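Local coordinates for periplasmic binding protein/LacI transcriptional regulator (Alkaliphilus metalliredigens, PDB 3CTP) that binds beta-D-xylulofuranose in a periplasmic-binding-protein-like fold and probably acts as a LacI-family, DNA-binding transcriptional repressor, at residues H144-D155 and V306-V315. Sequence-based numbering, arbitrary orientation.
Sequences HILDNIITISSD and VLIEDYIMEV
Strands 151-154 and 311-313 run parallel, the axes of these short segments 16° apart, and the backbone hydrogen bonds Tyr311 N to Thr151 O, Ser153 N to Tyr311 O, Met313 N to Ser153 O and Asp155 N to Met313 O form the ladder between them. Toward the N-terminal ends of the two segments, Ile150 keeps them in contact: its CG1 lies only 3.5 Å from CD1 of Ile308, tighter than ordinary van der Waals contact, with the two side chains crossing at about a right angle. With CG1 beside the backbone N (chi1 -68°), Ile150 extends CD1 tip to tip with Val306 CG2, while its other branch, CG2, lies 3.9 Å from Tyr311 CD1. An alanine here is likely to leave a gap between Ile308, Val306 and the Tyr311 ring. Tyr311 also packs on Leu296 of helix 286-302, which covers this side of the sheet. On the same face, Ser154 OG hydrogen-bonds Gln284, a residue of the sugar pocket.

On the opposite face, His144 NE2 donates to Asp310 OD1 at 2.8 Å, in the plane of the imidazole but 33° out of the carboxylate plane; Glu185 takes ND1, and Thr151 CG2 sits 4.0 Å above the ring plane, over its centre. A water bonded to both Asp310 OD1 and Thr151 OG1 adds a second link. Farther along, Ile312 CG2 lies 3.5 Å from Asp155 CA. The Asp155 side chain caps the start of helix 156-169, its OD2 also hydrogen-bonded to Asn158. Such parallel pairing, in which a strand from late in the sequence joins a sheet built from its early part, exemplifies the two-domain periplasmic-binding-protein fold of LacI-type regulators.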
loop_
_atom_site.group_PDB
_atom_site.type_symbol
_atom_site.label_atom_id
_atom_site.label_comp_id
_atom_site.label_asym_id
_atom_site.label_seq_id
_atom_site.Cartn_x
_atom_site.Cartn_y
_atom_site.Cartn_z
ATOM N N HIS A 144 -19.089 0.860 -14.404
ATOM C CA HIS A 144 -20.006 1.833 -14.993
ATOM C C HIS A 144 -20.989 2.299 -13.938
ATOM O O HIS A 144 -21.544 1.492 -13.202
ATOM C CB HIS A 144 -20.755 1.171 -16.151
ATOM C CG HIS A 144 -19.878 0.913 -17.335
ATOM N ND1 HIS A 144 -19.062 -0.195 -17.434
ATOM C CD2 HIS A 144 -19.651 1.647 -18.454
ATOM C CE1 HIS A 144 -18.367 -0.134 -18.559
ATOM N NE2 HIS A 144 -18.706 0.974 -19.196
ATOM N N ILE A 145 -21.270 3.596 -13.908
ATOM C CA ILE A 145 -22.143 4.132 -12.882
ATOM C C ILE A 145 -23.485 4.525 -13.473
ATOM O O ILE A 145 -24.523 3.908 -13.159
ATOM C CB ILE A 145 -21.449 5.317 -12.190
ATOM C CG1 ILE A 145 -20.166 4.809 -11.572
ATOM C CG2 ILE A 145 -22.338 5.865 -11.055
ATOM C CD1 ILE A 145 -19.411 5.884 -10.779
ATOM N N LEU A 146 -23.452 5.515 -14.346
ATOM C CA LEU A 146 -24.654 5.931 -15.065
ATOM C C LEU A 146 -24.241 6.198 -16.493
ATOM O O LEU A 146 -23.057 6.424 -16.766
ATOM C CB LEU A 146 -25.205 7.207 -14.473
ATOM C CG LEU A 146 -25.763 7.150 -13.048
ATOM C CD1 LEU A 146 -26.006 8.559 -12.534
ATOM C CD2 LEU A 146 -27.059 6.320 -12.970
ATOM N N ASP A 147 -25.217 6.206 -17.398
ATOM C CA ASP A 147 -24.890 6.322 -18.804
ATOM C C ASP A 147 -24.283 7.686 -19.128
ATOM O O ASP A 147 -23.700 7.875 -20.211
ATOM C CB ASP A 147 -26.154 6.093 -19.643
ATOM C CG ASP A 147 -26.659 4.671 -19.537
ATOM O OD1 ASP A 147 -25.872 3.808 -19.109
ATOM O OD2 ASP A 147 -27.835 4.411 -19.864
ATOM N N ASN A 148 -24.407 8.643 -18.215
ATOM C CA ASN A 148 -23.855 9.957 -18.499
ATOM C C ASN A 148 -22.544 10.243 -17.775
ATOM O O ASN A 148 -22.118 11.380 -17.709
ATOM C CB ASN A 148 -24.880 11.077 -18.269
ATOM C CG ASN A 148 -25.232 11.257 -16.823
ATOM O OD1 ASN A 148 -24.994 10.376 -15.997
ATOM N ND2 ASN A 148 -25.829 12.406 -16.500
ATOM N N ILE A 149 -21.876 9.179 -17.303
ATOM C CA ILE A 149 -20.549 9.299 -16.659
ATOM C C ILE A 149 -19.547 8.451 -17.437
ATOM O O ILE A 149 -19.787 7.268 -17.681
ATOM C CB ILE A 149 -20.623 8.826 -15.190
ATOM C CG1 ILE A 149 -21.490 9.812 -14.385
ATOM C CG2 ILE A 149 -19.211 8.676 -14.575
ATOM C CD1 ILE A 149 -21.824 9.294 -12.977
ATOM N N ILE A 150 -18.437 9.074 -17.850
ATOM C CA ILE A 150 -17.398 8.385 -18.607
ATOM C C ILE A 150 -16.718 7.349 -17.740
ATOM O O ILE A 150 -16.402 7.629 -16.589
ATOM C CB ILE A 150 -16.316 9.376 -19.023
ATOM C CG1 ILE A 150 -16.890 10.360 -20.062
ATOM C CG2 ILE A 150 -15.085 8.625 -19.634
ATOM C CD1 ILE A 150 -15.944 11.556 -20.350
ATOM N N THR A 151 -16.460 6.179 -18.298
ATOM C CA THR A 151 -15.761 5.098 -17.574
ATOM C C THR A 151 -14.421 4.826 -18.274
ATOM O O THR A 151 -14.376 4.597 -19.508
ATOM C CB THR A 151 -16.607 3.800 -17.607
ATOM O OG1 THR A 151 -17.948 4.079 -17.172
ATOM C CG2 THR A 151 -15.995 2.728 -16.721
ATOM N N ILE A 152 -13.327 4.851 -17.503
ATOM C CA ILE A 152 -11.990 4.596 -18.012
ATOM C C ILE A 152 -11.546 3.252 -17.420
ATOM O O ILE A 152 -11.747 2.992 -16.233
ATOM C CB ILE A 152 -10.996 5.704 -17.520
ATOM C CG1 ILE A 152 -11.418 7.117 -17.982
ATOM C CG2 ILE A 152 -9.570 5.425 -18.008
ATOM C CD1 ILE A 152 -12.404 7.884 -16.987
ATOM N N SER A 153 -10.918 2.414 -18.222
ATOM C CA SER A 153 -10.480 1.123 -17.722
ATOM C C SER A 153 -9.321 0.611 -18.529
ATOM O O SER A 153 -9.047 1.158 -19.591
ATOM C CB SER A 153 -11.652 0.160 -17.824
ATOM O OG SER A 153 -11.322 -1.089 -17.239
ATOM N N SER A 154 -8.616 -0.415 -18.035
ATOM C CA SER A 154 -7.699 -1.139 -18.904
ATOM C C SER A 154 -8.492 -2.138 -19.745
ATOM O O SER A 154 -9.661 -2.377 -19.479
ATOM C CB SER A 154 -6.644 -1.902 -18.103
ATOM O OG SER A 154 -5.786 -1.005 -17.383
ATOM N N ASP A 155 -7.839 -2.733 -20.742
ATOM C CA ASP A 155 -8.486 -3.731 -21.595
ATOM C C ASP A 155 -8.506 -5.078 -20.894
ATOM O O ASP A 155 -7.735 -5.992 -21.184
ATOM C CB ASP A 155 -7.742 -3.792 -22.941
ATOM C CG ASP A 155 -8.440 -4.642 -23.957
ATOM O OD1 ASP A 155 -9.501 -5.246 -23.650
ATOM O OD2 ASP A 155 -7.865 -4.723 -25.068
ATOM N N VAL A 306 -17.217 16.501 -25.011
ATOM C CA VAL A 306 -16.609 15.179 -25.055
ATOM C C VAL A 306 -17.717 14.151 -25.141
ATOM O O VAL A 306 -18.711 14.269 -24.439
ATOM C CB VAL A 306 -15.687 14.912 -23.836
ATOM C CG1 VAL A 306 -16.394 15.163 -22.567
ATOM C CG2 VAL A 306 -15.129 13.494 -23.847
ATOM N N LEU A 307 -17.557 13.156 -26.009
ATOM C CA LEU A 307 -18.540 12.077 -26.106
ATOM C C LEU A 307 -18.419 11.214 -24.859
ATOM O O LEU A 307 -17.315 10.784 -24.509
ATOM C CB LEU A 307 -18.262 11.230 -27.358
ATOM C CG LEU A 307 -19.179 10.019 -27.547
ATOM C CD1 LEU A 307 -20.616 10.435 -27.651
ATOM C CD2 LEU A 307 -18.779 9.185 -28.767
ATOM N N ILE A 308 -19.541 10.957 -24.184
ATOM C CA ILE A 308 -19.502 10.115 -22.983
ATOM C C ILE A 308 -19.515 8.659 -23.390
ATOM O O ILE A 308 -20.572 8.117 -23.718
ATOM C CB ILE A 308 -20.699 10.459 -22.072
ATOM C CG1 ILE A 308 -20.702 11.941 -21.762
ATOM C CG2 ILE A 308 -20.662 9.624 -20.808
ATOM C CD1 ILE A 308 -19.485 12.396 -21.125
ATOM N N GLU A 309 -18.337 8.027 -23.424
ATOM C CA GLU A 309 -18.177 6.664 -23.913
ATOM C C GLU A 309 -17.030 6.023 -23.140
ATOM O O GLU A 309 -16.332 6.727 -22.400
ATOM C CB GLU A 309 -17.792 6.694 -25.406
ATOM C CG GLU A 309 -16.495 7.457 -25.701
ATOM C CD GLU A 309 -16.130 7.512 -27.188
ATOM O OE1 GLU A 309 -16.445 6.553 -27.920
ATOM O OE2 GLU A 309 -15.510 8.515 -27.599
ATOM N N ASP A 310 -16.820 4.716 -23.320
ATOM C CA ASP A 310 -15.730 4.024 -22.609
ATOM C C ASP A 310 -14.366 4.412 -23.171
ATOM O O ASP A 310 -14.175 4.479 -24.394
ATOM C CB ASP A 310 -15.827 2.507 -22.787
ATOM C CG ASP A 310 -17.065 1.897 -22.141
ATOM O OD1 ASP A 310 -17.662 2.518 -21.248
ATOM O OD2 ASP A 310 -17.441 0.773 -22.543
ATOM N N TYR A 311 -13.405 4.628 -22.266
ATOM C CA TYR A 311 -12.007 4.802 -22.660
ATOM C C TYR A 311 -11.250 3.588 -22.174
ATOM O O TYR A 311 -11.164 3.387 -20.968
ATOM C CB TYR A 311 -11.421 6.056 -22.009
ATOM C CG TYR A 311 -11.768 7.336 -22.770
ATOM C CD1 TYR A 311 -13.076 7.796 -22.852
ATOM C CD2 TYR A 311 -10.766 8.064 -23.424
ATOM C CE1 TYR A 311 -13.390 8.955 -23.577
ATOM C CE2 TYR A 311 -11.070 9.223 -24.133
ATOM C CZ TYR A 311 -12.375 9.656 -24.221
ATOM O OH TYR A 311 -12.631 10.806 -24.951
ATOM N N ILE A 312 -10.745 2.761 -23.087
ATOM C CA ILE A 312 -10.103 1.494 -22.709
ATOM C C ILE A 312 -8.649 1.506 -23.129
ATOM O O ILE A 312 -8.340 1.706 -24.319
ATOM C CB ILE A 312 -10.851 0.330 -23.399
ATOM C CG1 ILE A 312 -12.312 0.357 -22.962
ATOM C CG2 ILE A 312 -10.217 -0.997 -23.048
ATOM C CD1 ILE A 312 -13.162 -0.716 -23.618
ATOM N N MET A 313 -7.736 1.343 -22.163
ATOM C CA MET A 313 -6.293 1.397 -22.434
ATOM C C MET A 313 -5.674 0.011 -22.651
ATOM O O MET A 313 -6.001 -0.958 -21.974
ATOM C CB MET A 313 -5.501 2.072 -21.270
ATOM C CG MET A 313 -5.829 3.513 -20.880
ATOM S SD MET A 313 -5.657 4.756 -22.204
ATOM C CE MET A 313 -7.381 4.803 -22.293
ATOM N N GLU A 314 -4.731 -0.061 -23.584
ATOM C CA GLU A 314 -4.110 -1.314 -23.969
ATOM C C GLU A 314 -3.270 -1.902 -22.837
ATOM O O GLU A 314 -2.544 -1.178 -22.136
ATOM C CB GLU A 314 -3.193 -1.021 -25.177
ATOM C CG GLU A 314 -2.425 -2.207 -25.729
ATOM C CD GLU A 314 -1.588 -1.843 -26.955
ATOM O OE1 GLU A 314 -1.620 -0.672 -27.377
ATOM O OE2 GLU A 314 -0.882 -2.729 -27.479
ATOM N N VAL A 315 -3.334 -3.231 -22.718
ATOM C CA VAL A 315 -2.508 -3.993 -21.767
ATOM C C VAL A 315 -1.468 -4.823 -22.508
ATOM O O VAL A 315 -1.565 -5.023 -23.727
ATOM C CB VAL A 315 -3.375 -4.923 -20.870
ATOM C CG1 VAL A 315 -4.346 -4.055 -20.060
ATOM C CG2 VAL A 315 -4.132 -5.917 -21.713
HETATM O O HOH W 1 -23.244 8.694 -22.883
HETATM O O HOH W 2 -18.498 4.981 -20.148
HETATM O O HOH W 3 -5.041 -4.562 -24.833
#